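Local coordinates for protein putative glutathione S-transferase (Corynebacterium glutamicum, PDB 3M1G) that probably acts as a glutathione transferase of the ECM4-like, omega-related kind, conjugating or reducing substrates with the thiol of glutathione, at residues K217-A222 with F263-N268. Numbering follows the deposited sequence.
Sequences KRLWVA and FKCGRN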
# COMPACT_ATOMS: atom_id res chain seq x y z
N LYS A 217 -14.41 3.88 -6.10
CA LYS A 217 -15.43 2.90 -6.37
C LYS A 217 -15.40 2.53 -7.84
O LYS A 217 -15.40 1.36 -8.17
CB LYS A 217 -16.80 3.45 -6.01
CG LYS A 217 -17.89 2.40 -5.91
CD LYS A 217 -19.27 3.10 -5.80
CE LYS A 217 -20.40 2.13 -5.50
NZ LYS A 217 -21.76 2.81 -5.75
N ARG A 218 -15.36 3.52 -8.72
CA ARG A 218 -15.29 3.26 -10.16
C ARG A 218 -14.06 2.44 -10.55
O ARG A 218 -14.15 1.50 -11.34
CB ARG A 218 -15.34 4.57 -10.97
CG ARG A 218 -16.76 5.15 -11.07
CD ARG A 218 -16.76 6.54 -11.72
NE ARG A 218 -16.28 6.52 -13.12
CZ ARG A 218 -16.14 7.61 -13.87
NH1 ARG A 218 -16.39 8.81 -13.36
NH2 ARG A 218 -15.72 7.52 -15.11
N LEU A 219 -12.91 2.78 -9.99
CA LEU A 219 -11.68 2.07 -10.32
C LEU A 219 -11.82 0.58 -9.99
O LEU A 219 -11.45 -0.30 -10.78
CB LEU A 219 -10.49 2.68 -9.57
CG LEU A 219 -9.16 1.95 -9.62
CD1 LEU A 219 -8.59 1.92 -11.04
CD2 LEU A 219 -8.14 2.59 -8.63
N TRP A 220 -12.36 0.28 -8.82
CA TRP A 220 -12.41 -1.10 -8.37
C TRP A 220 -13.50 -1.96 -9.02
O TRP A 220 -13.31 -3.17 -9.16
CB TRP A 220 -12.41 -1.18 -6.80
CG TRP A 220 -11.00 -0.91 -6.35
CD1 TRP A 220 -10.49 0.26 -5.85
CD2 TRP A 220 -9.90 -1.80 -6.44
NE1 TRP A 220 -9.15 0.15 -5.65
CE2 TRP A 220 -8.75 -1.10 -6.01
CE3 TRP A 220 -9.77 -3.13 -6.85
CZ2 TRP A 220 -7.51 -1.69 -5.93
CZ3 TRP A 220 -8.52 -3.72 -6.80
CH2 TRP A 220 -7.41 -3.00 -6.35
N VAL A 221 -14.61 -1.35 -9.41
CA VAL A 221 -15.61 -2.03 -10.25
C VAL A 221 -14.90 -2.48 -11.55
O VAL A 221 -15.06 -3.63 -11.98
CB VAL A 221 -16.81 -1.11 -10.61
CG1 VAL A 221 -17.59 -1.65 -11.80
CG2 VAL A 221 -17.79 -0.91 -9.38
N ALA A 222 -14.08 -1.61 -12.14
CA ALA A 222 -13.40 -1.96 -13.38
C ALA A 222 -12.28 -2.99 -13.16
O ALA A 222 -12.13 -3.92 -13.96
CB ALA A 222 -12.86 -0.71 -14.10
N PHE A 263 -1.51 7.65 -4.86
CA PHE A 263 -2.87 8.02 -5.32
C PHE A 263 -4.00 7.39 -4.50
O PHE A 263 -5.19 7.50 -4.88
CB PHE A 263 -3.05 7.64 -6.81
CG PHE A 263 -2.33 8.56 -7.79
CD1 PHE A 263 -1.68 9.71 -7.38
CD2 PHE A 263 -2.43 8.32 -9.14
CE1 PHE A 263 -1.10 10.58 -8.31
CE2 PHE A 263 -1.82 9.21 -10.08
CZ PHE A 263 -1.15 10.32 -9.65
N LYS A 264 -3.65 6.74 -3.39
CA LYS A 264 -4.63 6.18 -2.44
C LYS A 264 -5.59 5.20 -3.10
O LYS A 264 -6.73 5.06 -2.66
CB LYS A 264 -5.40 7.31 -1.75
CG LYS A 264 -4.49 8.34 -1.01
CD LYS A 264 -5.31 9.31 -0.17
CE LYS A 264 -4.43 10.20 0.73
NZ LYS A 264 -3.61 11.20 -0.02
N CYS A 265 -5.13 4.48 -4.12
CA CYS A 265 -6.00 3.56 -4.86
C CYS A 265 -6.07 2.15 -4.22
O CYS A 265 -6.82 1.30 -4.67
CB CYS A 265 -5.48 3.38 -6.28
SG CYS A 265 -5.62 4.83 -7.30
N GLY A 266 -5.26 1.93 -3.19
CA GLY A 266 -5.09 0.60 -2.59
C GLY A 266 -6.18 -0.11 -1.83
O GLY A 266 -6.03 -0.33 -0.62
N ARG A 267 -7.24 -0.58 -2.51
CA ARG A 267 -8.14 -1.56 -1.89
C ARG A 267 -7.34 -2.83 -1.61
O ARG A 267 -7.52 -3.47 -0.59
CB ARG A 267 -9.32 -1.97 -2.76
CG ARG A 267 -10.32 -2.86 -2.00
CD ARG A 267 -11.42 -3.40 -2.89
NE ARG A 267 -10.89 -4.45 -3.76
CZ ARG A 267 -11.56 -5.03 -4.76
NH1 ARG A 267 -12.78 -4.62 -5.07
NH2 ARG A 267 -10.99 -5.99 -5.48
N ASN A 268 -6.49 -3.18 -2.57
CA ASN A 268 -5.68 -4.37 -2.58
C ASN A 268 -4.48 -4.04 -3.42
O ASN A 268 -4.54 -3.10 -4.22
CB ASN A 268 -6.39 -5.51 -3.33
CG ASN A 268 -7.50 -6.11 -2.56
OD1 ASN A 268 -8.67 -5.98 -2.94
ND2 ASN A 268 -7.16 -6.88 -1.51
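Trp220 reaches from its helix into the loop 263-268 and is used there in two ways, a good example of how an indole fastens a loop through both its edge and its face. At the edge, NE1 donates to Cys265 O at 2.8 Å; the acceptor lies almost in the ring plane, but the N-H points off line, with an angle of 146° at the hydrogen. The same carbonyl also accepts from Arg267 N, closing the inverse gamma turn centred on Gly266, so one oxygen ties the turn to the helix. Over one face of the indole lies Arg267: its CB sits 3.6 Å from the centroid of the five-membered ring in a CH-pi contact. Its CG is anti to the backbone N and the chain bends at chi3 (74°), which carries it on over the ring and sets CZ 3.3 Å from Trp220 CE3. The guanidinium and indole planes are tilted by 30°. The contact joins helix 209-229 of the all-helical GST C-terminal domain to the loop between helices 255-259 and 274-284. Two polar contacts hold the guanidinium in this pose: NE donates to Asn268 OD1 (2.8 Å) and NH2 forms a salt bridge with Asp224. Beneath the opposite indole face, Leu219 turns CD2 to Cys265 SG at 3.6 Å, while Val200 of helix 199-204 touches both side chains.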